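Local coordinates for protein arylsulfatase (Pseudoalteromonas sp. MB47, PDB 7AJ0) that probably removes sulfate groups from the algal polysaccharide fucoidan by hydrolysing its sulfate esters, working as a hexameric, calcium-binding sulfatase, at residues L55-D60 with H266-I271; I155-V160 with P180-D185. All coordinates share one frame; numbering follows the deposited sequence.

Contact 1 of 2, residues L55-D60 with H266-I271. With CA (calcium ion), chain G.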
# COMPACT_ATOMS: atom_id res chain seq x y z
N LEU A 55 42.17 14.44 16.30
CA LEU A 55 40.94 15.02 16.81
C LEU A 55 39.79 14.43 16.00
O LEU A 55 39.71 14.64 14.79
CB LEU A 55 40.95 16.54 16.70
CG LEU A 55 39.66 17.26 17.09
CD1 LEU A 55 39.36 17.08 18.57
CD2 LEU A 55 39.75 18.74 16.73
N VAL A 56 38.94 13.66 16.67
CA VAL A 56 37.77 13.07 16.04
C VAL A 56 36.55 13.87 16.49
O VAL A 56 36.17 13.82 17.67
CB VAL A 56 37.62 11.58 16.40
CG1 VAL A 56 36.44 10.97 15.65
CG2 VAL A 56 38.91 10.83 16.08
N LEU A 57 35.96 14.62 15.57
CA LEU A 57 34.73 15.36 15.84
C LEU A 57 33.55 14.46 15.46
O LEU A 57 33.31 14.21 14.28
CB LEU A 57 34.70 16.66 15.05
CG LEU A 57 35.80 17.67 15.37
CD1 LEU A 57 35.76 18.83 14.38
CD2 LEU A 57 35.67 18.17 16.79
N LEU A 58 32.84 13.98 16.47
CA LEU A 58 31.78 12.99 16.29
C LEU A 58 30.45 13.67 16.60
O LEU A 58 30.12 13.91 17.76
CB LEU A 58 32.02 11.79 17.19
CG LEU A 58 31.17 10.54 16.95
CD1 LEU A 58 31.40 9.96 15.57
CD2 LEU A 58 31.47 9.51 18.03
N VAL A 59 29.69 13.97 15.55
CA VAL A 59 28.36 14.54 15.70
C VAL A 59 27.35 13.41 15.81
O VAL A 59 27.50 12.36 15.18
CB VAL A 59 28.03 15.48 14.53
CG1 VAL A 59 26.72 16.21 14.79
CG2 VAL A 59 29.16 16.46 14.30
N ASP A 60 26.32 13.61 16.62
CA ASP A 60 25.33 12.58 16.90
C ASP A 60 24.16 12.70 15.94
O ASP A 60 23.58 13.77 15.79
CB ASP A 60 24.86 12.70 18.35
CG ASP A 60 24.16 11.45 18.85
OD1 ASP A 60 24.04 10.48 18.08
OD2 ASP A 60 23.74 11.44 20.03
N HIS A 266 35.94 14.29 20.53
CA HIS A 266 34.95 15.27 20.94
C HIS A 266 33.59 14.81 20.42
O HIS A 266 33.32 14.91 19.22
CB HIS A 266 35.29 16.66 20.42
CG HIS A 266 34.38 17.73 20.95
ND1 HIS A 266 34.63 18.41 22.13
CD2 HIS A 266 33.21 18.22 20.47
CE1 HIS A 266 33.66 19.28 22.34
NE2 HIS A 266 32.79 19.19 21.35
N SER A 267 32.75 14.32 21.32
CA SER A 267 31.50 13.65 20.98
C SER A 267 30.35 14.59 21.32
O SER A 267 29.84 14.59 22.44
CB SER A 267 31.40 12.32 21.72
OG SER A 267 30.15 11.69 21.51
N PHE A 268 29.94 15.39 20.34
CA PHE A 268 28.82 16.31 20.54
C PHE A 268 27.61 15.56 21.08
O PHE A 268 27.36 14.41 20.72
CB PHE A 268 28.42 16.99 19.23
CG PHE A 268 29.47 17.90 18.66
CD1 PHE A 268 29.52 19.23 19.03
CD2 PHE A 268 30.37 17.44 17.72
CE1 PHE A 268 30.47 20.07 18.50
CE2 PHE A 268 31.32 18.28 17.18
CZ PHE A 268 31.37 19.60 17.57
N SER A 269 26.85 16.23 21.95
CA SER A 269 25.52 15.74 22.27
C SER A 269 24.55 15.98 21.12
O SER A 269 23.69 15.15 20.83
CB SER A 269 24.99 16.41 23.54
OG SER A 269 23.65 16.03 23.78
N LYS A 270 24.69 17.12 20.44
CA LYS A 270 23.87 17.39 19.27
C LYS A 270 24.26 16.44 18.14
O LYS A 270 25.40 15.98 18.06
CB LYS A 270 24.05 18.85 18.84
CG LYS A 270 23.41 19.84 19.79
CD LYS A 270 24.06 21.21 19.70
CE LYS A 270 23.39 22.20 20.64
NZ LYS A 270 23.42 21.74 22.06
N ILE A 271 23.30 16.15 17.24
CA ILE A 271 21.97 16.73 17.23
C ILE A 271 20.91 15.72 17.68
O ILE A 271 19.83 15.62 17.10
CB ILE A 271 21.60 17.25 15.81
CG1 ILE A 271 21.72 16.12 14.78
CG2 ILE A 271 22.51 18.41 15.42
CD1 ILE A 271 21.18 16.48 13.42
CA CA G . 23.68 8.49 17.29
O HOH W 1 28.52 12.45 19.27
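Val59 meets Phe268 because each residue sets a carbon anti to its carbonyl carbon: CG2 in the valine, and in the phenylalanine CG (chi1 -65°), which carries the ring. Val59 CG2 then comes obliquely to the ring, 3.8 Å from Phe268 CD2, while Leu58 O lies at the ring edge, 3.5 Å from that same CD2. His266 CD2 stands over the centre of one ring face, and Val59 CG1 sits 3.5 Å from Lys270 O. An alanine here would probably open a gap beside CD2 and CE2 of Phe268 and next to Lys270 O, leaving the ring less tightly held on that side. The backbones pair as parallel strands through Leu57–His266 and Leu58–Ser267, with Leu58 N to His266 O nearly straight (177°); the next bond, Phe268 N to Leu58 O, is weak. A water bridges Leu58 O, Ser267 OG and Phe268 O where the strands part. Beyond it, the cis peptide before Ile271 turns Lys270 O and Ile271 N to the same side, so the Asp60 backbone is gripped twice: its N reaches Lys270 O at 2.9 Å and its O accepts Ile271 N at 2.8 Å. The Asp60 carboxylate binds calcium through OD1 (2.2 Å), joining Asp61, Cys102, Asp325 and Asn326, and OD2 is salt-bridged to Lys157. Strand 53-59 runs between 262-267 and 318-324 in the central sheet, with helix 290-311 packed against Leu57 and Phe268.

Contact 2 of 2, residues I155-V160 with P180-D185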
# COMPACT_ATOMS: atom_id res chain seq x y z
N ILE A 155 35.41 13.40 25.38
CA ILE A 155 34.65 14.50 25.95
C ILE A 155 33.33 14.58 25.21
O ILE A 155 33.29 14.90 24.02
CB ILE A 155 35.42 15.83 25.88
CG1 ILE A 155 36.63 15.76 26.81
CG2 ILE A 155 34.50 16.99 26.23
CD1 ILE A 155 37.52 16.99 26.78
N GLY A 156 32.24 14.27 25.91
CA GLY A 156 30.92 14.33 25.32
C GLY A 156 30.10 13.07 25.55
O GLY A 156 30.17 12.45 26.61
N LYS A 157 29.33 12.68 24.54
CA LYS A 157 28.44 11.54 24.68
C LYS A 157 29.22 10.23 24.64
O LYS A 157 30.10 10.03 23.80
CB LYS A 157 27.38 11.56 23.57
CG LYS A 157 26.46 10.35 23.56
CD LYS A 157 25.58 10.35 22.32
CE LYS A 157 24.91 8.99 22.12
NZ LYS A 157 24.20 8.90 20.82
N TRP A 158 28.88 9.32 25.56
CA TRP A 158 29.47 7.99 25.60
C TRP A 158 28.49 6.97 25.03
O TRP A 158 28.62 6.56 23.87
CB TRP A 158 29.86 7.63 27.03
CG TRP A 158 30.54 6.30 27.20
CD1 TRP A 158 30.26 5.36 28.15
CD2 TRP A 158 31.61 5.78 26.41
NE1 TRP A 158 31.10 4.28 28.00
CE2 TRP A 158 31.93 4.51 26.94
CE3 TRP A 158 32.33 6.25 25.31
CZ2 TRP A 158 32.94 3.71 26.40
CZ3 TRP A 158 33.33 5.46 24.78
CH2 TRP A 158 33.63 4.20 25.33
N HIS A 159 27.52 6.56 25.83
CA HIS A 159 26.44 5.68 25.37
C HIS A 159 26.97 4.31 24.96
O HIS A 159 26.39 3.64 24.10
CB HIS A 159 25.68 6.32 24.21
CG HIS A 159 24.23 5.96 24.16
ND1 HIS A 159 23.43 6.21 23.06
CD2 HIS A 159 23.42 5.37 25.08
CE1 HIS A 159 22.20 5.78 23.30
NE2 HIS A 159 22.17 5.27 24.52
N VAL A 160 28.08 3.88 25.56
CA VAL A 160 28.60 2.53 25.35
C VAL A 160 28.71 1.84 26.70
O VAL A 160 29.63 1.05 26.94
CB VAL A 160 29.96 2.54 24.63
CG1 VAL A 160 30.27 1.15 24.06
CG2 VAL A 160 30.00 3.60 23.55
N PRO A 180 27.26 9.87 30.35
CA PRO A 180 27.27 8.40 30.33
C PRO A 180 26.28 7.80 29.35
O PRO A 180 26.60 6.81 28.68
CB PRO A 180 26.94 8.03 31.79
CG PRO A 180 27.42 9.19 32.58
CD PRO A 180 27.19 10.40 31.72
N SER A 181 25.09 8.38 29.24
CA SER A 181 24.02 7.82 28.40
C SER A 181 23.86 8.73 27.15
O SER A 181 24.72 8.70 26.29
CB SER A 181 22.73 7.68 29.20
OG SER A 181 22.24 8.93 29.63
N VAL A 182 22.80 9.52 27.10
CA VAL A 182 22.42 10.19 25.85
C VAL A 182 21.50 11.36 26.18
O VAL A 182 20.88 11.39 27.23
CB VAL A 182 21.76 9.18 24.88
CG1 VAL A 182 20.50 8.57 25.51
CG2 VAL A 182 21.44 9.82 23.54
N GLN A 183 21.41 12.32 25.25
CA GLN A 183 20.63 13.53 25.49
C GLN A 183 19.19 13.20 25.88
O GLN A 183 18.64 13.75 26.84
CB GLN A 183 20.66 14.42 24.25
CG GLN A 183 19.75 15.65 24.29
CD GLN A 183 20.47 16.90 24.76
OE1 GLN A 183 21.66 16.89 25.05
NE2 GLN A 183 19.73 18.00 24.84
N SER A 184 18.54 12.31 25.12
CA SER A 184 17.14 12.00 25.37
C SER A 184 16.92 11.47 26.78
O SER A 184 15.83 11.63 27.35
CB SER A 184 16.63 10.99 24.34
OG SER A 184 17.49 9.87 24.26
N ASP A 185 17.94 10.83 27.37
CA ASP A 185 17.81 10.34 28.74
C ASP A 185 17.60 11.50 29.71
O ASP A 185 16.87 11.37 30.70
CB ASP A 185 19.04 9.52 29.12
CG ASP A 185 18.89 8.81 30.45
OD1 ASP A 185 17.78 8.83 31.01
OD2 ASP A 185 19.89 8.23 30.93
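His159 N donates to Pro180 O across 3.0 Å (148° at the hydrogen), the donor standing 48° out of the carbonyl plane, and this bond holds the turn after strand 151-155 against the chain leading into helix 183-187. The His159 ring is then roofed by Val182: CB lies over its centre, 3.8 Å from the centroid and 11° off the normal, a CH-pi contact. Ser181 O comes obliquely to the same side of the ring, near its root, 3.3 Å from His159 CB. Val182 divides its methyls between two partners. CG1, lodged between the backbone N and the carbonyl carbon, is 3.8 Å from His159 NE2; CG2, anti to the N, is 3.8 Å from Lys157 CE. The extended Lys157 chain thus lies alongside the valine, and its NZ goes on to a salt bridge with Asp60 at the calcium site. On the helix side, Ser181 OG donates to the anti lone pair of Asp185 OD2 over 2.8 Å, tying the approach to the first turn, where Ser184 OG hydrogen-bonds Glu486 OE1 of a second subunit. The run Gly156-Lys157-Trp158-His159 forms the end of a segment that matches the second sulfatase signature, consistent with a place at the active site. Helix 102-111 adjoins this turn, Cys102 touching both Lys157 and His159, while Tyr186 of helix 183-187 packs on Pro180 and Ser181.

In the fold
From the N terminus, strand 53-59 runs through the central sheet and is followed by Asp60; the chain then travels through helix 102-111, which begins at the calcium ligand Cys102, to strand 151-155. The turn 155-160 follows, and contact 2 closes a short loop when the chain returns past strand 175-177 to 180-185. Only after helix 240-258 does strand 262-267 come to lie parallel beside 53-59, so contact 1 closes the long loop and contact 2 is nested within it. The two meet directly: Asp60 OD2 and Lys157 NZ form a salt bridge of 2.7 Å, and Ser269 OG probably hydrogen-bonds Gln183 OE1. Sheet, metal site and the start of helix 183-187 are thereby joined.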